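Local coordinates for SusD homolog (PDB 3SGH), which probably binds glycans at the bacterial cell surface, as a SusD-family outer-membrane lipoprotein with an alpha-alpha superhelix fold, at residues 192-197 against 315-320; 221-226 against 351-356; 263-268 against 355-360; 342-347 against 395-400. All coordinates share one frame; numbering follows the deposited sequence. Where two conformers were deposited one is given.

How the interactions relate
Interactions 2 and 4 both use helix 340-354, interaction 3 the loop that follows it, and interaction 1 lies alongside, at the start of the preceding helix 319-331. Interaction 1 is nearest the middle, about 9 Å from the chain's centre, and joins helix 181-198 to the junction of strand 314-317 with helix 319-331. Interaction 2 lies about 13 Å from it, centre to centre, and touches it through Ala319 N and Ser226 OG. Interactions 2 and 3 share Phe355 and Gly356. Along the chain interaction 1 closes before interaction 4 opens, whereas interaction 2 alternates with 1 and 4. Loops distant in sequence are thus brought onto helix 340-354 and the turn that ends it.

Interaction 1. Residues 192-197 against 315-320; sequences KLRMAI and PVMYAA
Arg194 and Met317 form a small, buried side-chain contact that links helix 181-198 to the end of strand 314-317, close to the middle of the chain. The backbones stay well apart: the nearest CA atoms, those of Arg194 and Met317, are 10.4 Å from each other, so two long side chains reaching from opposite directions make the join. Met317, modelled as selenomethionine, runs out extended with CG anti to the backbone N (chi1 180°), and then turns at chi3 (-74°), which sets its terminal methyl over one face of the Arg194 guanidinium. That methyl is off-centre: Met317 CE is 3.3 Å from Arg194 NH2 and 3.6 Å from Arg194 CZ. At the edge of the same group, near its plane, lies Val316 O, too far for a direct bond. A water bridges the two instead, giving a proton to Val316 O at 2.9 Å and taking a weak one from Arg194 NH2 at 3.0 Å. The stronger hold on the guanidinium comes from Glu321, which makes a salt bridge with NE, and Tyr111 OH bonds to NH1; together they would fix the plane on which the methyl rests. With an alanine in place of Arg194, Glu321 would probably lose this partner for its charge, and the methyl of Met317 would lose its flat support. On the strand side, Val316 and Met317 both face Ser227, a classic beta bulge in the short antiparallel pair that this helical superhelix carries.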
loop_
_atom_site.group_PDB
_atom_site.type_symbol
_atom_site.label_atom_id
_atom_site.label_comp_id
_atom_site.label_asym_id
_atom_site.label_seq_id
_atom_site.Cartn_x
_atom_site.Cartn_y
_atom_site.Cartn_z
ATOM N N LYS A 192 -7.423 11.358 0.523
ATOM C CA LYS A 192 -7.160 12.473 1.434
ATOM C C LYS A 192 -7.158 11.954 2.872
ATOM O O LYS A 192 -6.269 12.259 3.644
ATOM C CB LYS A 192 -8.167 13.592 1.257
ATOM C CG LYS A 192 -7.925 14.812 2.155
ATOM C CD LYS A 192 -8.885 15.948 1.712
ATOM C CE LYS A 192 -8.773 17.163 2.598
ATOM N NZ LYS A 192 -9.585 18.325 2.127
ATOM N N LEU A 193 -8.127 11.113 3.214
ATOM C CA LEU A 193 -8.181 10.537 4.571
ATOM C C LEU A 193 -7.014 9.572 4.861
ATOM O O LEU A 193 -6.426 9.628 5.967
ATOM C CB LEU A 193 -9.521 9.853 4.805
ATOM C CG LEU A 193 -9.770 9.245 6.165
ATOM C CD1 LEU A 193 -9.627 10.324 7.244
ATOM C CD2 LEU A 193 -11.181 8.623 6.199
ATOM N N ARG A 194 -6.653 8.743 3.884
ATOM C CA ARG A 194 -5.449 7.856 4.009
ATOM C C ARG A 194 -4.197 8.665 4.321
ATOM O O ARG A 194 -3.426 8.361 5.269
ATOM C CB ARG A 194 -5.203 7.075 2.737
ATOM C CG ARG A 194 -3.943 6.210 2.808
ATOM C CD ARG A 194 -3.551 5.688 1.418
ATOM N NE ARG A 194 -4.443 4.649 0.934
ATOM C CZ ARG A 194 -4.307 4.050 -0.266
ATOM N NH1 ARG A 194 -3.335 4.419 -1.106
ATOM N NH2 ARG A 194 -5.151 3.131 -0.647
HETATM N N MSE A 195 -4.001 9.733 3.541
HETATM C CA MSE A 195 -2.859 10.623 3.722
HETATM C C MSE A 195 -2.846 11.298 5.097
HETATM O O MSE A 195 -1.782 11.357 5.780
HETATM C CB MSE A 195 -2.802 11.644 2.557
HETATM C CG MSE A 195 -2.621 10.934 1.244
HETATM SE SE MSE A 195 -2.738 12.206 -0.239
HETATM C CE MSE A 195 -1.485 13.494 0.407
ATOM N N ALA A 196 -4.017 11.778 5.519
ATOM C CA ALA A 196 -4.188 12.447 6.800
ATOM C C ALA A 196 -3.807 11.501 7.947
ATOM O O ALA A 196 -3.050 11.864 8.838
ATOM C CB ALA A 196 -5.640 12.935 6.981
ATOM N N ILE A 197 -4.326 10.278 7.918
ATOM C CA ILE A 197 -3.980 9.266 8.938
ATOM C C ILE A 197 -2.470 8.991 8.901
ATOM O O ILE A 197 -1.821 8.916 9.939
ATOM C CB ILE A 197 -4.809 7.952 8.748
ATOM C CG1 ILE A 197 -6.266 8.210 9.242
ATOM C CG2 ILE A 197 -4.117 6.729 9.479
ATOM C CD1 ILE A 197 -6.412 8.285 10.810
ATOM N N PRO A 315 -6.595 -4.503 -7.987
ATOM C CA PRO A 315 -7.257 -3.528 -7.108
ATOM C C PRO A 315 -6.439 -2.271 -6.857
ATOM O O PRO A 315 -5.195 -2.302 -6.908
ATOM C CB PRO A 315 -7.418 -4.274 -5.794
ATOM C CG PRO A 315 -6.348 -5.256 -5.790
ATOM C CD PRO A 315 -6.120 -5.680 -7.217
ATOM N N VAL A 316 -7.131 -1.161 -6.619
ATOM C CA VAL A 316 -6.499 0.097 -6.272
ATOM C C VAL A 316 -6.865 0.462 -4.818
ATOM O O VAL A 316 -5.985 0.620 -3.978
ATOM C CB VAL A 316 -6.869 1.228 -7.202
ATOM C CG1 VAL A 316 -6.129 2.540 -6.742
ATOM C CG2 VAL A 316 -6.559 0.857 -8.693
HETATM N N MSE A 317 -8.154 0.564 -4.508
HETATM C CA MSE A 317 -8.544 0.991 -3.191
HETATM C C MSE A 317 -9.927 0.489 -2.888
HETATM O O MSE A 317 -10.834 0.647 -3.723
HETATM C CB MSE A 317 -8.514 2.519 -3.140
HETATM C CG MSE A 317 -8.916 3.086 -1.785
HETATM SE SE MSE A 317 -9.061 5.078 -1.902
HETATM C CE MSE A 317 -7.240 5.344 -1.961
ATOM N N TYR A 318 -10.105 -0.094 -1.714
ATOM C CA TYR A 318 -11.358 -0.719 -1.334
ATOM C C TYR A 318 -12.183 0.132 -0.402
ATOM O O TYR A 318 -11.647 0.850 0.441
ATOM C CB TYR A 318 -11.087 -2.026 -0.606
ATOM C CG TYR A 318 -10.383 -3.123 -1.375
ATOM C CD1 TYR A 318 -10.949 -3.714 -2.479
ATOM C CD2 TYR A 318 -9.143 -3.548 -1.002
ATOM C CE1 TYR A 318 -10.336 -4.739 -3.154
ATOM C CE2 TYR A 318 -8.529 -4.613 -1.673
ATOM C CZ TYR A 318 -9.132 -5.214 -2.725
ATOM O OH TYR A 318 -8.469 -6.267 -3.357
ATOM N N ALA A 319 -13.510 0.005 -0.516
ATOM C CA ALA A 319 -14.414 0.745 0.347
ATOM C C ALA A 319 -14.118 0.455 1.839
ATOM O O ALA A 319 -14.247 1.355 2.690
ATOM C CB ALA A 319 -15.884 0.452 -0.001
ATOM N N ALA A 320 -13.709 -0.788 2.140
ATOM C CA ALA A 320 -13.360 -1.171 3.522
ATOM C C ALA A 320 -12.306 -0.242 4.138
ATOM O O ALA A 320 -12.362 0.045 5.334
ATOM C CB ALA A 320 -12.897 -2.666 3.582
HETATM O O HOH W 1 -3.829 0.947 -2.126
#

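Interaction 2. Residues 221-226 against 351-356; sequences ESVGDS and SFEEFG
Val223 and Glu354 bring the backbones within 5.6 Å, CA to CA, where the short 3-10 turn 223-225 meets the last turn of helix 340-354. Val223 fits its two methyls against the neighbouring glutamates: CG1 is 3.5 Å from Glu354 OE1, while CG2 lies 3.6 Å from Glu353 OE2. Glu354 bends at chi2 (75°), which carries its carboxylate along the loop to Ser226. There Ser226 OG donates to Glu354 OE1 at 2.7 Å, from the syn side but 33° out of the carboxylate plane; the same hydroxyl probably accepts from Ala319 N. Glu354 OE2 has its main partner in Tyr228 OH, and it also takes a proton from a water, 2.6 Å away, that donates to Val223 O as well. A second water accepts from Val223 N and donates to Glu353 OE1, so both backbone polar groups of Val223 are linked to the helix through solvent. Behind this, Asp225 OD2 accepts from the amides of Glu221 and Ser222 and braces the turn. The helix finishes in a Schellman motif: Gly356 takes a positive phi of 71°, its N bonds back to Glu353 O at 3.1 Å, and Val357 N probably bonds to Phe352 O.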
loop_
_atom_site.group_PDB
_atom_site.type_symbol
_atom_site.label_atom_id
_atom_site.label_comp_id
_atom_site.label_asym_id
_atom_site.label_seq_id
_atom_site.Cartn_x
_atom_site.Cartn_y
_atom_site.Cartn_z
ATOM N N GLU A 221 -18.249 4.310 0.715
ATOM C CA GLU A 221 -19.217 3.771 1.680
ATOM C C GLU A 221 -19.724 2.364 1.369
ATOM O O GLU A 221 -20.134 1.671 2.293
ATOM C CB GLU A 221 -20.426 4.680 1.797
ATOM C CG GLU A 221 -20.084 6.039 2.355
ATOM C CD GLU A 221 -19.820 6.032 3.854
ATOM O OE1 GLU A 221 -19.707 4.942 4.476
ATOM O OE2 GLU A 221 -19.746 7.151 4.437
ATOM N N SER A 222 -19.611 1.938 0.121
ATOM C CA SER A 222 -20.100 0.619 -0.288
ATOM C C SER A 222 -19.164 -0.032 -1.286
ATOM O O SER A 222 -18.323 0.651 -1.916
ATOM C CB SER A 222 -21.482 0.746 -0.924
ATOM O OG SER A 222 -21.416 1.486 -2.126
ATOM N N VAL A 223 -19.294 -1.343 -1.441
ATOM C CA VAL A 223 -18.388 -2.104 -2.337
ATOM C C VAL A 223 -18.392 -1.605 -3.783
ATOM O O VAL A 223 -17.368 -1.705 -4.462
ATOM C CB VAL A 223 -18.615 -3.642 -2.269
ATOM C CG1 VAL A 223 -18.277 -4.156 -0.882
ATOM C CG2 VAL A 223 -20.033 -4.028 -2.675
ATOM N N GLY A 224 -19.506 -1.034 -4.240
ATOM C CA GLY A 224 -19.589 -0.456 -5.592
ATOM C C GLY A 224 -18.709 0.769 -5.783
ATOM O O GLY A 224 -18.510 1.236 -6.892
ATOM N N ASP A 225 -18.201 1.306 -4.683
ATOM C CA ASP A 225 -17.318 2.444 -4.725
ATOM C C ASP A 225 -15.831 2.090 -4.937
ATOM O O ASP A 225 -15.008 2.959 -5.285
ATOM C CB ASP A 225 -17.435 3.230 -3.412
ATOM C CG ASP A 225 -18.822 3.832 -3.179
ATOM O OD1 ASP A 225 -19.569 4.025 -4.141
ATOM O OD2 ASP A 225 -19.171 4.140 -1.996
ATOM N N SER A 226 -15.476 0.835 -4.685
ATOM C CA SER A 226 -14.095 0.401 -4.744
ATOM C C SER A 226 -13.521 0.587 -6.132
ATOM O O SER A 226 -14.235 0.448 -7.126
ATOM C CB SER A 226 -13.998 -1.080 -4.354
ATOM O OG SER A 226 -14.395 -1.238 -2.960
ATOM N N SER A 351 -15.319 -5.847 3.747
ATOM C CA SER A 351 -14.224 -6.680 3.254
ATOM C C SER A 351 -14.752 -8.034 2.837
ATOM O O SER A 351 -14.400 -8.557 1.771
ATOM C CB SER A 351 -13.218 -6.860 4.393
ATOM O OG SER A 351 -12.191 -7.741 4.010
ATOM N N PHE A 352 -15.580 -8.637 3.683
ATOM C CA PHE A 352 -16.232 -9.878 3.329
ATOM C C PHE A 352 -17.063 -9.695 2.068
ATOM O O PHE A 352 -16.938 -10.474 1.136
ATOM C CB PHE A 352 -17.150 -10.386 4.432
ATOM C CG PHE A 352 -16.453 -11.181 5.517
ATOM C CD1 PHE A 352 -15.397 -10.659 6.251
ATOM C CD2 PHE A 352 -16.871 -12.453 5.826
ATOM C CE1 PHE A 352 -14.796 -11.419 7.275
ATOM C CE2 PHE A 352 -16.281 -13.159 6.866
ATOM C CZ PHE A 352 -15.248 -12.655 7.562
ATOM N N GLU A 353 -17.886 -8.642 2.051
ATOM C CA GLU A 353 -18.726 -8.367 0.915
ATOM C C GLU A 353 -17.924 -8.183 -0.379
ATOM O O GLU A 353 -18.297 -8.705 -1.426
ATOM C CB GLU A 353 -19.620 -7.135 1.166
ATOM C CG GLU A 353 -20.657 -6.987 0.063
ATOM C CD GLU A 353 -21.569 -5.788 0.264
ATOM O OE1 GLU A 353 -21.314 -5.005 1.218
ATOM O OE2 GLU A 353 -22.512 -5.636 -0.557
ATOM N N GLU A 354 -16.855 -7.401 -0.309
ATOM C CA GLU A 354 -16.005 -7.137 -1.457
ATOM C C GLU A 354 -15.551 -8.426 -2.141
ATOM O O GLU A 354 -15.458 -8.476 -3.383
ATOM C CB GLU A 354 -14.761 -6.384 -0.992
ATOM C CG GLU A 354 -13.855 -5.868 -2.079
ATOM C CD GLU A 354 -14.427 -4.633 -2.764
ATOM O OE1 GLU A 354 -14.957 -3.736 -2.054
ATOM O OE2 GLU A 354 -14.305 -4.547 -4.005
ATOM N N PHE A 355 -15.215 -9.427 -1.331
ATOM C CA PHE A 355 -14.704 -10.703 -1.832
ATOM C C PHE A 355 -15.767 -11.795 -1.931
ATOM O O PHE A 355 -15.428 -12.926 -2.240
ATOM C CB PHE A 355 -13.550 -11.167 -0.957
ATOM C CG PHE A 355 -12.248 -10.494 -1.303
ATOM C CD1 PHE A 355 -11.931 -9.234 -0.796
ATOM C CD2 PHE A 355 -11.359 -11.097 -2.178
ATOM C CE1 PHE A 355 -10.745 -8.611 -1.142
ATOM C CE2 PHE A 355 -10.160 -10.462 -2.535
ATOM C CZ PHE A 355 -9.858 -9.213 -2.024
ATOM N N GLY A 356 -17.021 -11.476 -1.650
ATOM C CA GLY A 356 -18.121 -12.447 -1.812
ATOM C C GLY A 356 -18.123 -13.570 -0.793
ATOM O O GLY A 356 -18.587 -14.699 -1.068
HETATM O O HOH W 2 -21.529 -2.505 0.234
HETATM O O HOH W 3 -16.351 -4.050 -5.585
#

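Interaction 3. Residues 263-268 against 355-360; sequences NDPRRP and FGVSGA
Val357 presses one methyl into the turn at Pro265 and Arg266, and this is the close-packed half of the contact. A chi1 of 176° puts Val357 CG1 opposite the backbone N, 3.5 Å from Pro265 O and 3.8 Å from Pro265 CB. It also meets the aliphatic start of Arg266, whose chain runs at about a right angle to it, Arg266 CG lying 4.2 Å from Val357 CG1. Phe352 of helix 340-354 touches Pro265, Arg266 and Val357 alike, extending the apolar patch. The arginine beyond that patch is held firmly. It grips Asp264 side-on, NE to OD1 in the plane of the guanidinium and nearly straight (174°), and NH2 to OD2 at 2.9 Å in a salt bridge. Its NH1 bonds to Ser351 OG and its NH2 to Gln413 OE1, so the group is tied to two further helices. The outer half is looser. Pro265 CB comes only within 4.0 Å of Ser358 O, and the Ser358 side chain turns away on an exposed part of the loop. Next to it Gly359, the N-cap residue of helix 360-364, has a phi of 97°, where a beta carbon would be jammed against the preceding carbonyl oxygen. The inner side rests on a turn that organises itself: Asp264 O receives both the N and the NE of Arg267 from opposite faces, while OD1 uses its anti lone pair for Arg266 N and the syn one for Arg266 NE. It is the arrangement of a type I beta turn, Asp264 to Arg267, with an aspartate capping bond, leading into helix 267-270.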
loop_
_atom_site.group_PDB
_atom_site.type_symbol
_atom_site.label_atom_id
_atom_site.label_comp_id
_atom_site.label_asym_id
_atom_site.label_seq_id
_atom_site.Cartn_x
_atom_site.Cartn_y
_atom_site.Cartn_z
ATOM N N ASN A 263 -9.254 -18.757 11.660
ATOM C CA ASN A 263 -10.086 -19.593 10.766
ATOM C C ASN A 263 -10.831 -18.717 9.782
ATOM O O ASN A 263 -12.010 -18.893 9.544
ATOM C CB ASN A 263 -11.050 -20.468 11.589
ATOM C CG ASN A 263 -10.305 -21.436 12.477
ATOM O OD1 ASN A 263 -9.358 -22.065 12.025
ATOM N ND2 ASN A 263 -10.722 -21.549 13.730
ATOM N N ASP A 264 -10.095 -17.773 9.192
ATOM C CA ASP A 264 -10.696 -16.653 8.460
ATOM C C ASP A 264 -11.334 -17.135 7.172
ATOM O O ASP A 264 -10.647 -17.704 6.314
ATOM C CB ASP A 264 -9.623 -15.582 8.174
ATOM C CG ASP A 264 -10.200 -14.229 7.824
ATOM O OD1 ASP A 264 -11.068 -14.127 6.900
ATOM O OD2 ASP A 264 -9.778 -13.223 8.448
ATOM N N PRO A 265 -12.628 -16.877 7.014
ATOM C CA PRO A 265 -13.300 -17.376 5.819
ATOM C C PRO A 265 -12.894 -16.701 4.531
ATOM O O PRO A 265 -13.271 -17.165 3.458
ATOM C CB PRO A 265 -14.787 -17.125 6.088
ATOM C CG PRO A 265 -14.899 -16.415 7.337
ATOM C CD PRO A 265 -13.558 -16.259 7.979
ATOM N N ARG A 266 -12.143 -15.608 4.622
ATOM C CA ARG A 266 -11.593 -15.015 3.406
ATOM C C ARG A 266 -10.430 -15.791 2.813
ATOM O O ARG A 266 -10.031 -15.480 1.698
ATOM C CB ARG A 266 -11.187 -13.571 3.679
ATOM C CG ARG A 266 -12.413 -12.683 3.869
ATOM C CD ARG A 266 -11.975 -11.305 4.430
ATOM N NE ARG A 266 -11.556 -11.473 5.808
ATOM C CZ ARG A 266 -11.423 -10.470 6.673
ATOM N NH1 ARG A 266 -11.610 -9.192 6.290
ATOM N NH2 ARG A 266 -11.097 -10.749 7.919
ATOM N N ARG A 267 -9.859 -16.763 3.536
ATOM C CA ARG A 267 -8.720 -17.512 3.019
ATOM C C ARG A 267 -8.890 -18.032 1.575
ATOM O O ARG A 267 -8.022 -17.756 0.737
ATOM C CB ARG A 267 -8.283 -18.614 3.979
ATOM C CG ARG A 267 -7.560 -18.070 5.257
ATOM C CD ARG A 267 -7.291 -19.197 6.255
ATOM N NE ARG A 267 -8.550 -19.771 6.711
ATOM C CZ ARG A 267 -8.657 -20.857 7.452
ATOM N NH1 ARG A 267 -7.561 -21.534 7.811
ATOM N NH2 ARG A 267 -9.856 -21.303 7.802
ATOM N N PRO A 268 -9.997 -18.749 1.267
ATOM C CA PRO A 268 -10.169 -19.252 -0.097
ATOM C C PRO A 268 -10.362 -18.183 -1.160
ATOM O O PRO A 268 -10.157 -18.474 -2.363
ATOM C CB PRO A 268 -11.413 -20.150 -0.015
ATOM C CG PRO A 268 -12.121 -19.736 1.217
ATOM C CD PRO A 268 -11.002 -19.313 2.172
ATOM N N PHE A 355 -15.215 -9.427 -1.331
ATOM C CA PHE A 355 -14.704 -10.703 -1.832
ATOM C C PHE A 355 -15.767 -11.795 -1.931
ATOM O O PHE A 355 -15.428 -12.926 -2.240
ATOM C CB PHE A 355 -13.550 -11.167 -0.957
ATOM C CG PHE A 355 -12.248 -10.494 -1.303
ATOM C CD1 PHE A 355 -11.931 -9.234 -0.796
ATOM C CD2 PHE A 355 -11.359 -11.097 -2.178
ATOM C CE1 PHE A 355 -10.745 -8.611 -1.142
ATOM C CE2 PHE A 355 -10.160 -10.462 -2.535
ATOM C CZ PHE A 355 -9.858 -9.213 -2.024
ATOM N N GLY A 356 -17.021 -11.476 -1.650
ATOM C CA GLY A 356 -18.121 -12.447 -1.812
ATOM C C GLY A 356 -18.123 -13.570 -0.793
ATOM O O GLY A 356 -18.587 -14.699 -1.068
ATOM N N VAL A 357 -17.606 -13.249 0.383
ATOM C CA VAL A 357 -17.468 -14.189 1.470
ATOM C C VAL A 357 -18.594 -13.966 2.478
ATOM O O VAL A 357 -18.954 -12.829 2.794
ATOM C CB VAL A 357 -16.066 -14.017 2.088
ATOM C CG1 VAL A 357 -15.886 -14.893 3.275
ATOM C CG2 VAL A 357 -15.017 -14.310 0.970
ATOM N N SER A 358 -19.155 -15.062 2.952
ATOM C CA SER A 358 -20.206 -15.040 3.951
ATOM C C SER A 358 -19.637 -15.252 5.335
ATOM O O SER A 358 -18.501 -15.691 5.493
ATOM C CB SER A 358 -21.185 -16.185 3.664
ATOM O OG SER A 358 -21.958 -15.796 2.555
ATOM N N GLY A 359 -20.457 -14.983 6.338
ATOM C CA GLY A 359 -20.091 -15.316 7.714
ATOM C C GLY A 359 -19.491 -14.225 8.573
ATOM O O GLY A 359 -18.929 -14.511 9.638
ATOM N N ALA A 360 -19.631 -12.979 8.148
ATOM C CA ALA A 360 -19.093 -11.869 8.934
ATOM C C ALA A 360 -19.658 -11.779 10.367
ATOM O O ALA A 360 -18.929 -11.392 11.288
ATOM C CB ALA A 360 -19.277 -10.550 8.200
#

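Interaction 4. Residues 342-347 against 395-400; sequences TFYEKG and IKWEDG
Tyr344 and Trp397 set their rings obliquely against each other where helix 340-354 of the alpha-alpha superhelix packs on the irregular segment 395-400. The planes meet at 50° with centroids 5.0 Å apart, which is neither a stack nor an edge-to-face pair. What touches is Trp397 CE3, in the six-membered ring: it sits over a face of the tyrosine ring, displaced toward its rim, at 3.5 Å from Tyr344 CD2. Trp397 CZ3 beside it is 3.9 Å from Tyr344 CG. A chi1 of 175° swings the Tyr344 ring away from its own backbone N, which carries the phenol past the indole to the backbone beyond. There OH donates to Ile395 O at 2.6 Å, lying in the carbonyl plane on a lone pair with a C=O...O angle of 132°. That carbonyl oxygen also lies at the edge of the tyrosine ring, while Ile395 CG2 rests 3.9 Å from Tyr344 OH. One ring therefore does two jobs, its face packing on the tryptophan and its hydroxyl holding the loop backbone. A phenylalanine at Tyr344 would probably keep much of the ring packing but leave the buried Ile395 carbonyl without this donor. Helix 403-417 closes round the pair, with Arg409 touching both side chains and Gln413 reaching Tyr344. Trp397 NE1 makes a weak bond to Asp399 OD1 in the plane of the indole. A second, solvent-mediated tie lies one residue along the helix: a single water donates to Glu345 OE2 at 2.6 Å and accepts from Trp397 N at 3.1 Å.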
loop_
_atom_site.group_PDB
_atom_site.type_symbol
_atom_site.label_atom_id
_atom_site.label_comp_id
_atom_site.label_asym_id
_atom_site.label_seq_id
_atom_site.Cartn_x
_atom_site.Cartn_y
_atom_site.Cartn_z
ATOM N N THR A 342 -18.439 1.041 15.308
ATOM C CA THR A 342 -19.324 1.060 14.166
ATOM C C THR A 342 -18.499 0.964 12.880
ATOM O O THR A 342 -18.775 0.127 12.002
ATOM C CB THR A 342 -20.191 2.374 14.142
ATOM O OG1 THR A 342 -21.035 2.407 15.317
ATOM C CG2 THR A 342 -21.039 2.417 12.822
ATOM N N PHE A 343 -17.428 1.731 12.809
ATOM C CA PHE A 343 -16.582 1.703 11.622
ATOM C C PHE A 343 -15.770 0.412 11.485
ATOM O O PHE A 343 -15.615 -0.102 10.365
ATOM C CB PHE A 343 -15.694 2.945 11.526
ATOM C CG PHE A 343 -16.448 4.206 11.188
ATOM C CD1 PHE A 343 -17.204 4.299 10.028
ATOM C CD2 PHE A 343 -16.372 5.324 12.023
ATOM C CE1 PHE A 343 -17.896 5.476 9.715
ATOM C CE2 PHE A 343 -17.040 6.502 11.697
ATOM C CZ PHE A 343 -17.813 6.564 10.543
ATOM N N TYR A 344 -15.302 -0.127 12.617
ATOM C CA TYR A 344 -14.622 -1.431 12.613
ATOM C C TYR A 344 -15.501 -2.532 12.024
ATOM O O TYR A 344 -15.084 -3.251 11.082
ATOM C CB TYR A 344 -14.184 -1.768 14.027
ATOM C CG TYR A 344 -13.570 -3.123 14.210
ATOM C CD1 TYR A 344 -12.247 -3.361 13.849
ATOM C CD2 TYR A 344 -14.292 -4.162 14.812
ATOM C CE1 TYR A 344 -11.665 -4.576 14.064
ATOM C CE2 TYR A 344 -13.703 -5.407 15.022
ATOM C CZ TYR A 344 -12.395 -5.606 14.647
ATOM O OH TYR A 344 -11.793 -6.835 14.853
ATOM N N GLU A 345 -16.710 -2.689 12.572
ATOM C CA GLU A 345 -17.607 -3.711 12.091
ATOM C C GLU A 345 -18.004 -3.472 10.645
ATOM O O GLU A 345 -18.109 -4.435 9.868
ATOM C CB GLU A 345 -18.828 -3.847 12.990
ATOM C CG GLU A 345 -18.423 -4.325 14.408
ATOM C CD GLU A 345 -19.540 -4.923 15.220
ATOM O OE1 GLU A 345 -20.695 -4.411 15.115
ATOM O OE2 GLU A 345 -19.237 -5.877 15.987
ATOM N N LYS A 346 -18.185 -2.199 10.280
ATOM C CA LYS A 346 -18.527 -1.839 8.895
ATOM C C LYS A 346 -17.410 -2.290 7.963
ATOM O O LYS A 346 -17.664 -2.895 6.903
ATOM C CB LYS A 346 -18.772 -0.313 8.775
ATOM C CG LYS A 346 -19.203 0.122 7.415
ATOM C CD LYS A 346 -19.222 1.663 7.293
ATOM C CE LYS A 346 -19.273 2.064 5.833
ATOM N NZ LYS A 346 -20.601 1.838 5.229
ATOM N N GLY A 347 -16.175 -2.001 8.348
ATOM C CA GLY A 347 -14.993 -2.367 7.571
ATOM C C GLY A 347 -14.883 -3.867 7.342
ATOM O O GLY A 347 -14.606 -4.323 6.213
ATOM N N ILE A 395 -10.741 -10.938 17.453
ATOM C CA ILE A 395 -11.579 -10.232 16.488
ATOM C C ILE A 395 -12.698 -9.392 17.077
ATOM O O ILE A 395 -12.862 -8.214 16.724
ATOM C CB ILE A 395 -12.226 -11.236 15.513
ATOM C CG1 ILE A 395 -11.148 -12.066 14.756
ATOM C CG2 ILE A 395 -13.204 -10.500 14.509
ATOM C CD1 ILE A 395 -11.662 -13.428 14.301
ATOM N N LYS A 396 -13.481 -9.992 17.981
ATOM C CA LYS A 396 -14.649 -9.303 18.554
ATOM C C LYS A 396 -14.248 -7.995 19.206
ATOM O O LYS A 396 -13.302 -7.949 20.000
ATOM C CB LYS A 396 -15.360 -10.172 19.601
ATOM C CG LYS A 396 -16.641 -9.563 20.220
ATOM C CD LYS A 396 -16.726 -9.890 21.715
ATOM C CE LYS A 396 -18.161 -9.914 22.247
ATOM N NZ LYS A 396 -18.982 -8.716 21.865
ATOM N N TRP A 397 -14.976 -6.944 18.878
ATOM C CA TRP A 397 -14.769 -5.636 19.467
ATOM C C TRP A 397 -15.040 -5.666 20.971
ATOM O O TRP A 397 -16.032 -6.249 21.420
ATOM C CB TRP A 397 -15.652 -4.582 18.831
ATOM C CG TRP A 397 -15.248 -3.228 19.292
ATOM C CD1 TRP A 397 -15.799 -2.504 20.307
ATOM C CD2 TRP A 397 -14.153 -2.462 18.800
ATOM N NE1 TRP A 397 -15.121 -1.324 20.458
ATOM C CE2 TRP A 397 -14.106 -1.278 19.538
ATOM C CE3 TRP A 397 -13.214 -2.655 17.785
ATOM C CZ2 TRP A 397 -13.155 -0.311 19.308
ATOM C CZ3 TRP A 397 -12.284 -1.696 17.561
ATOM C CH2 TRP A 397 -12.252 -0.541 18.312
ATOM N N GLU A 398 -14.119 -5.060 21.710
ATOM C CA GLU A 398 -14.203 -4.957 23.156
ATOM C C GLU A 398 -14.173 -3.483 23.562
ATOM O O GLU A 398 -13.145 -2.835 23.441
ATOM C CB GLU A 398 -13.036 -5.710 23.778
ATOM C CG GLU A 398 -12.913 -7.156 23.293
ATOM C CD GLU A 398 -11.926 -7.974 24.086
ATOM O OE1 GLU A 398 -10.773 -7.511 24.234
ATOM O OE2 GLU A 398 -12.300 -9.089 24.528
ATOM N N ASP A 399 -15.299 -2.960 24.051
ATOM C CA ASP A 399 -15.423 -1.544 24.408
ATOM C C ASP A 399 -14.470 -1.143 25.550
ATOM O O ASP A 399 -14.034 -0.001 25.641
ATOM C CB ASP A 399 -16.876 -1.213 24.812
ATOM C CG ASP A 399 -17.793 -0.871 23.602
ATOM O OD1 ASP A 399 -17.310 -0.557 22.475
ATOM O OD2 ASP A 399 -19.040 -0.875 23.802
ATOM N N GLY A 400 -14.127 -2.108 26.381
ATOM C CA GLY A 400 -13.271 -1.886 27.541
ATOM C C GLY A 400 -11.791 -2.136 27.308
ATOM O O GLY A 400 -11.002 -1.902 28.210
HETATM O O HOH W 4 -17.220 -7.329 16.809
#